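Local coordinates for UPF0311 protein RPA1785 (Rhodopseudomonas palustris, PDB 3C5O) that is of unknown function but folds as an antiparallel eight-stranded beta-barrel of the UPF0311 (DUF3237) family and assembles with further copies of itself, at residues P126-Q129 and W130-Q133; V96-L99 and R100-K103. One frame throughout, in Å; residues are numbered along the deposited sequence.

Contact 1. Residues P126-Q129 and W130-Q133; sequences PNYQ and WLMQ
Trp130 reaches back over the turn to Asn127, its indole edge set against the backbone carbonyl: CD1 of Trp130 lies 3.3 Å from Asn127 O, near the plane of the rings. With chi1 at 65°, CG of Trp130 sits between its own backbone N and carbonyl carbon, and this folds the indole back along the chain to that oxygen and to Tyr128 CA, 3.8 Å from CD1. Leu131 comes next. Its N donates to Tyr128 O at 3.0 Å, while its CD1 packs 4.1 Å from CB of Tyr128 and its CD2 lies over one face of the indole, out toward the rim. Met132, a selenomethionine, repeats the i to i+3 pattern, its N bonding Gln129 O at 3.1 Å with an N-H...O angle of 166°. Gln133 N then bonds Trp130 O, and its aliphatic CG lies 3.5 Å from Gln129 O. Outside the turn, Tyr128 OH bonds Asp80, Trp130 and Leu131 both lean on Phe13 and Phe136, and Met132 O accepts a bond from Arg63 of a second subunit. Were Trp130 an alanine, Asn127 O would probably lose the aromatic edge beside it and Leu131 CD2 the indole rim beneath it. Three successive i to i+3 bonds thus wind a short 3-10 turn, and the indole and leucine join it to the barrel by apolar packing.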
ATOM      1  N   PRO B 126       3.947  22.888  12.701  1.00 60.02           N
ATOM      2  CA  PRO B 126       5.387  23.155  12.772  1.00 62.15           C
ATOM      3  C   PRO B 126       6.140  22.468  13.898  1.00 62.56           C
ATOM      4  O   PRO B 126       7.321  22.193  13.720  1.00 63.48           O
ATOM      5  CB  PRO B 126       5.455  24.685  12.946  1.00 64.71           C
ATOM      6  CG  PRO B 126       4.244  25.161  12.303  1.00 65.18           C
ATOM      7  CD  PRO B 126       3.178  24.144  12.609  1.00 61.49           C
ATOM      8  N   ASN B 127       5.478  22.209  15.032  1.00 62.64           N
ATOM      9  CA  ASN B 127       6.151  21.750  16.254  1.00 63.55           C
ATOM     10  C   ASN B 127       6.307  20.251  16.229  1.00 61.61           C
ATOM     11  O   ASN B 127       7.083  19.697  17.007  1.00 61.48           O
ATOM     12  CB  ASN B 127       5.352  22.166  17.506  1.00 64.33           C
ATOM     13  CG  ASN B 127       6.089  21.878  18.831  1.00 67.99           C
ATOM     14  OD1 ASN B 127       5.483  21.400  19.798  1.00 70.55           O
ATOM     15  ND2 ASN B 127       7.384  22.185  18.885  1.00 71.56           N
ATOM     16  N   TYR B 128       5.554  19.605  15.335  1.00 60.06           N
ATOM     17  CA  TYR B 128       5.495  18.145  15.258  1.00 58.46           C
ATOM     18  C   TYR B 128       6.005  17.622  13.931  1.00 58.20           C
ATOM     19  O   TYR B 128       5.822  16.460  13.594  1.00 56.33           O
ATOM     20  CB  TYR B 128       4.069  17.642  15.544  1.00 56.71           C
ATOM     21  CG  TYR B 128       3.611  18.051  16.917  1.00 57.74           C
ATOM     22  CD1 TYR B 128       2.903  19.242  17.114  1.00 57.93           C
ATOM     23  CD2 TYR B 128       3.952  17.300  18.027  1.00 55.90           C
ATOM     24  CE1 TYR B 128       2.503  19.631  18.380  1.00 57.97           C
ATOM     25  CE2 TYR B 128       3.568  17.696  19.295  1.00 58.28           C
ATOM     26  CZ  TYR B 128       2.838  18.852  19.465  1.00 59.31           C
ATOM     27  OH  TYR B 128       2.453  19.231  20.737  1.00 63.18           O
ATOM     28  N   GLN B 129       6.656  18.507  13.201  1.00 60.53           N
ATOM     29  CA  GLN B 129       7.297  18.210  11.932  1.00 61.68           C
ATOM     30  C   GLN B 129       8.264  17.038  12.059  1.00 60.99           C
ATOM     31  O   GLN B 129       8.369  16.215  11.152  1.00 60.12           O
ATOM     32  CB  GLN B 129       8.055  19.471  11.465  1.00 64.61           C
ATOM     33  CG  GLN B 129       7.857  19.899  10.017  1.00 66.29           C
ATOM     34  CD  GLN B 129       6.399  20.156   9.640  1.00 66.24           C
ATOM     35  OE1 GLN B 129       5.532  19.333   9.909  1.00 57.87           O
ATOM     36  NE2 GLN B 129       6.132  21.318   8.979  1.00 67.08           N
ATOM     37  N   TRP B 130       8.961  16.966  13.191  1.00 61.29           N
ATOM     38  CA  TRP B 130       9.904  15.872  13.451  1.00 60.84           C
ATOM     39  C   TRP B 130       9.267  14.480  13.344  1.00 58.06           C
ATOM     40  O   TRP B 130       9.971  13.507  13.121  1.00 58.28           O
ATOM     41  CB  TRP B 130      10.605  16.041  14.812  1.00 62.04           C
ATOM     42  CG  TRP B 130       9.683  15.959  16.032  1.00 61.42           C
ATOM     43  CD1 TRP B 130       8.850  16.945  16.496  1.00 61.47           C
ATOM     44  CD2 TRP B 130       9.518  14.848  16.928  1.00 59.38           C
ATOM     45  NE1 TRP B 130       8.179  16.511  17.614  1.00 61.21           N
ATOM     46  CE2 TRP B 130       8.564  15.229  17.898  1.00 58.31           C
ATOM     47  CE3 TRP B 130      10.091  13.574  17.014  1.00 59.11           C
ATOM     48  CZ2 TRP B 130       8.167  14.387  18.935  1.00 57.47           C
ATOM     49  CZ3 TRP B 130       9.684  12.730  18.053  1.00 58.65           C
ATOM     50  CH2 TRP B 130       8.736  13.144  18.997  1.00 57.75           C
ATOM     51  N   LEU B 131       7.945  14.390  13.519  1.00 55.51           N
ATOM     52  CA  LEU B 131       7.243  13.105  13.470  1.00 52.82           C
ATOM     53  C   LEU B 131       7.323  12.423  12.089  1.00 53.24           C
ATOM     54  O   LEU B 131       7.178  11.204  11.982  1.00 50.50           O
ATOM     55  CB  LEU B 131       5.782  13.241  13.928  1.00 50.55           C
ATOM     56  CG  LEU B 131       5.548  13.591  15.409  1.00 49.90           C
ATOM     57  CD1 LEU B 131       4.066  13.592  15.702  1.00 49.31           C
ATOM     58  CD2 LEU B 131       6.247  12.621  16.344  1.00 48.69           C
HETATM   59  N   MSE B 132       7.601  13.202  11.048  1.00 55.01           N
HETATM   60  CA  MSE B 132       7.745  12.642   9.722  1.00 58.28           C
HETATM   61  C   MSE B 132       9.176  12.626   9.238  1.00 58.37           C
HETATM   62  O   MSE B 132       9.424  12.300   8.076  1.00 59.58           O
HETATM   63  CB  MSE B 132       6.907  13.428   8.727  1.00 58.10           C
HETATM   64  CG  MSE B 132       5.745  14.092   9.374  1.00 60.18           C
HETATM   65 SE   MSE B 132       5.247  15.584   8.329  1.00 67.22          SE
HETATM   66  CE  MSE B 132       3.995  14.634   7.221  1.00 57.59           C
ATOM     67  N   GLN B 133      10.110  12.953  10.121  1.00 58.66           N
ATOM     68  CA  GLN B 133      11.529  12.963   9.780  1.00 60.41           C
ATOM     69  C   GLN B 133      12.340  11.785  10.362  1.00 60.00           C
ATOM     70  O   GLN B 133      13.555  11.690  10.148  1.00 62.40           O
ATOM     71  CB  GLN B 133      12.159  14.288  10.227  1.00 62.52           C
ATOM     72  CG  GLN B 133      11.470  15.538   9.695  1.00 62.62           C
ATOM     73  CD  GLN B 133      12.139  16.828  10.196  1.00 66.19           C
ATOM     74  OE1 GLN B 133      13.123  16.798  10.953  1.00 68.99           O
ATOM     75  NE2 GLN B 133      11.602  17.960   9.777  1.00 67.11           N
TER

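Contact 2. Residues V96-L99 and R100-K103; sequences VELL and RKLK
Val96 O receives Arg100 N at 3.0 Å, the first of four i to i+4 bonds that make this a regular alpha-helical run, closing with Lys103 N on Leu99 O at the same length. The N-H groups point fairly straight at their oxygens, with 164° at Arg100. Among the side chains, Arg100 and Val96 carry the contact. They lie side by side and point the same way, and the arginine's guanidinium sets one face against the valine: CB of Val96 stands 4.0 Å above the centre of that flat group. CG of Arg100 leaves anti to its carbonyl carbon (chi1 -73°) and the chain runs extended to NE, which carries CD past Val96 O at 3.4 Å before the guanidinium comes level with the valine. On another side of the helix, CB of Lys101 rests 3.3 Å from Leu98 O, and CD of the lysine passes loosely by CD2 of Leu98, 4.4 Å away. CB of Leu102 sits 3.4 Å from Leu99 O. Leu99 itself packs on Phe93 and Leu102 on Arg92, both of strand 83-93, so these two leucines seat the helix against the barrel wall. Glu66, from the loop before strand 68-78, takes Arg100 NE in one salt bridge and Lys103 NZ in another. One carboxylate thus probably balances two positive charges a single turn apart, tying the helix to that loop, while the valine gives the guanidinium an apolar surface to lie on.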
ATOM      1  N   VAL B  96      -0.002 -20.016  20.971  1.00 79.22           N
ATOM      2  CA  VAL B  96      -1.405 -20.050  20.533  1.00 78.87           C
ATOM      3  C   VAL B  96      -2.453 -19.977  21.648  1.00 79.76           C
ATOM      4  O   VAL B  96      -3.466 -19.304  21.477  1.00 78.00           O
ATOM      5  CB  VAL B  96      -1.738 -21.240  19.587  1.00 81.11           C
ATOM      6  CG1 VAL B  96      -1.401 -20.886  18.155  1.00 80.35           C
ATOM      7  CG2 VAL B  96      -1.058 -22.553  20.032  1.00 85.78           C
ATOM      8  N   GLU B  97      -2.218 -20.665  22.769  1.00 82.92           N
ATOM      9  CA  GLU B  97      -3.092 -20.583  23.953  1.00 84.89           C
ATOM     10  C   GLU B  97      -3.331 -19.139  24.410  1.00 81.85           C
ATOM     11  O   GLU B  97      -4.452 -18.745  24.730  1.00 81.27           O
ATOM     12  CB  GLU B  97      -2.495 -21.366  25.127  1.00 88.07           C
ATOM     13  CG  GLU B  97      -2.692 -22.882  25.092  1.00 93.52           C
ATOM     14  CD  GLU B  97      -1.816 -23.612  26.129  1.00 97.17           C
ATOM     15  OE1 GLU B  97      -1.065 -22.922  26.870  1.00 99.63           O
ATOM     16  OE2 GLU B  97      -1.872 -24.872  26.198  1.00101.98           O
ATOM     17  N   LEU B  98      -2.258 -18.359  24.452  1.00 80.95           N
ATOM     18  CA  LEU B  98      -2.329 -16.970  24.924  1.00 78.93           C
ATOM     19  C   LEU B  98      -2.991 -16.042  23.900  1.00 76.11           C
ATOM     20  O   LEU B  98      -3.778 -15.154  24.258  1.00 74.69           O
ATOM     21  CB  LEU B  98      -0.940 -16.478  25.346  1.00 78.77           C
ATOM     22  CG  LEU B  98      -0.255 -17.252  26.486  1.00 82.15           C
ATOM     23  CD1 LEU B  98       1.231 -16.915  26.599  1.00 80.98           C
ATOM     24  CD2 LEU B  98      -0.950 -17.019  27.815  1.00 83.96           C
ATOM     25  N   LEU B  99      -2.695 -16.253  22.623  1.00 75.73           N
ATOM     26  CA  LEU B  99      -3.406 -15.518  21.576  1.00 74.21           C
ATOM     27  C   LEU B  99      -4.910 -15.762  21.718  1.00 75.48           C
ATOM     28  O   LEU B  99      -5.700 -14.819  21.669  1.00 73.94           O
ATOM     29  CB  LEU B  99      -2.909 -15.901  20.175  1.00 73.43           C
ATOM     30  CG  LEU B  99      -1.412 -15.751  19.885  1.00 73.01           C
ATOM     31  CD1 LEU B  99      -1.092 -16.080  18.428  1.00 71.49           C
ATOM     32  CD2 LEU B  99      -0.924 -14.352  20.239  1.00 69.75           C
ATOM     33  N   ARG B 100      -5.288 -17.023  21.941  1.00 78.78           N
ATOM     34  CA  ARG B 100      -6.683 -17.382  22.178  1.00 81.11           C
ATOM     35  C   ARG B 100      -7.293 -16.755  23.444  1.00 82.11           C
ATOM     36  O   ARG B 100      -8.440 -16.287  23.406  1.00 81.92           O
ATOM     37  CB  ARG B 100      -6.849 -18.900  22.174  1.00 84.56           C
ATOM     38  CG  ARG B 100      -6.750 -19.501  20.780  1.00 85.38           C
ATOM     39  CD  ARG B 100      -6.391 -20.966  20.845  1.00 90.66           C
ATOM     40  NE  ARG B 100      -6.120 -21.515  19.517  1.00 92.54           N
ATOM     41  CZ  ARG B 100      -5.496 -22.670  19.297  1.00 96.23           C
ATOM     42  NH1 ARG B 100      -5.057 -23.404  20.322  1.00 98.27           N
ATOM     43  NH2 ARG B 100      -5.299 -23.087  18.050  1.00 96.76           N
ATOM     44  N   LYS B 101      -6.534 -16.736  24.544  1.00 83.37           N
ATOM     45  CA  LYS B 101      -6.902 -15.961  25.734  1.00 84.57           C
ATOM     46  C   LYS B 101      -7.243 -14.519  25.369  1.00 81.95           C
ATOM     47  O   LYS B 101      -8.253 -13.989  25.824  1.00 82.56           O
ATOM     48  CB  LYS B 101      -5.752 -15.939  26.749  1.00 86.13           C
ATOM     49  CG  LYS B 101      -6.011 -16.579  28.112  1.00 91.02           C
ATOM     50  CD  LYS B 101      -5.021 -15.991  29.129  1.00 93.05           C
ATOM     51  CE  LYS B 101      -5.384 -16.261  30.590  1.00 96.72           C
ATOM     52  NZ  LYS B 101      -4.642 -17.429  31.140  1.00101.48           N
ATOM     53  N   LEU B 102      -6.395 -13.884  24.553  1.00 79.66           N
ATOM     54  CA  LEU B 102      -6.610 -12.486  24.152  1.00 77.66           C
ATOM     55  C   LEU B 102      -7.898 -12.316  23.347  1.00 77.72           C
ATOM     56  O   LEU B 102      -8.644 -11.358  23.564  1.00 77.46           O
ATOM     57  CB  LEU B 102      -5.419 -11.911  23.367  1.00 74.93           C
ATOM     58  CG  LEU B 102      -4.142 -11.492  24.104  1.00 73.75           C
ATOM     59  CD1 LEU B 102      -3.099 -11.002  23.116  1.00 68.88           C
ATOM     60  CD2 LEU B 102      -4.421 -10.440  25.177  1.00 72.28           C
ATOM     61  N   LYS B 103      -8.145 -13.248  22.425  1.00 78.39           N
ATOM     62  CA  LYS B 103      -9.373 -13.269  21.644  1.00 79.10           C
ATOM     63  C   LYS B 103     -10.614 -13.279  22.548  1.00 81.07           C
ATOM     64  O   LYS B 103     -11.615 -12.621  22.249  1.00 81.22           O
ATOM     65  CB  LYS B 103      -9.394 -14.487  20.712  1.00 79.99           C
ATOM     66  CG  LYS B 103      -9.221 -14.184  19.231  1.00 78.85           C
ATOM     67  CD  LYS B 103      -9.294 -15.480  18.428  1.00 80.40           C
ATOM     68  CE  LYS B 103      -9.151 -15.237  16.936  1.00 81.29           C
ATOM     69  NZ  LYS B 103      -8.928 -16.527  16.199  1.00 83.62           N
TER

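In the fold
Contact 2 is complete before contact 1 begins in the chain, and strand 114-122 runs between them. They stand on opposite sides of the chain's centre, with their own centres 37 Å apart and their nearest atoms about 26 Å apart, so neither touches the other. Both belong to connections between barrel strands: 96-103 is a helix within the connection from strand 83-93 to strand 114-122, while contact 1 lies in the loop that leads on from strand 114-122 to strand 136-142. Their surroundings differ. Contact 1 meets two other subunits of the four-chain assembly, whereas contact 2 is touched by no other chain. As the function is unknown, neither contact can be tied to a site.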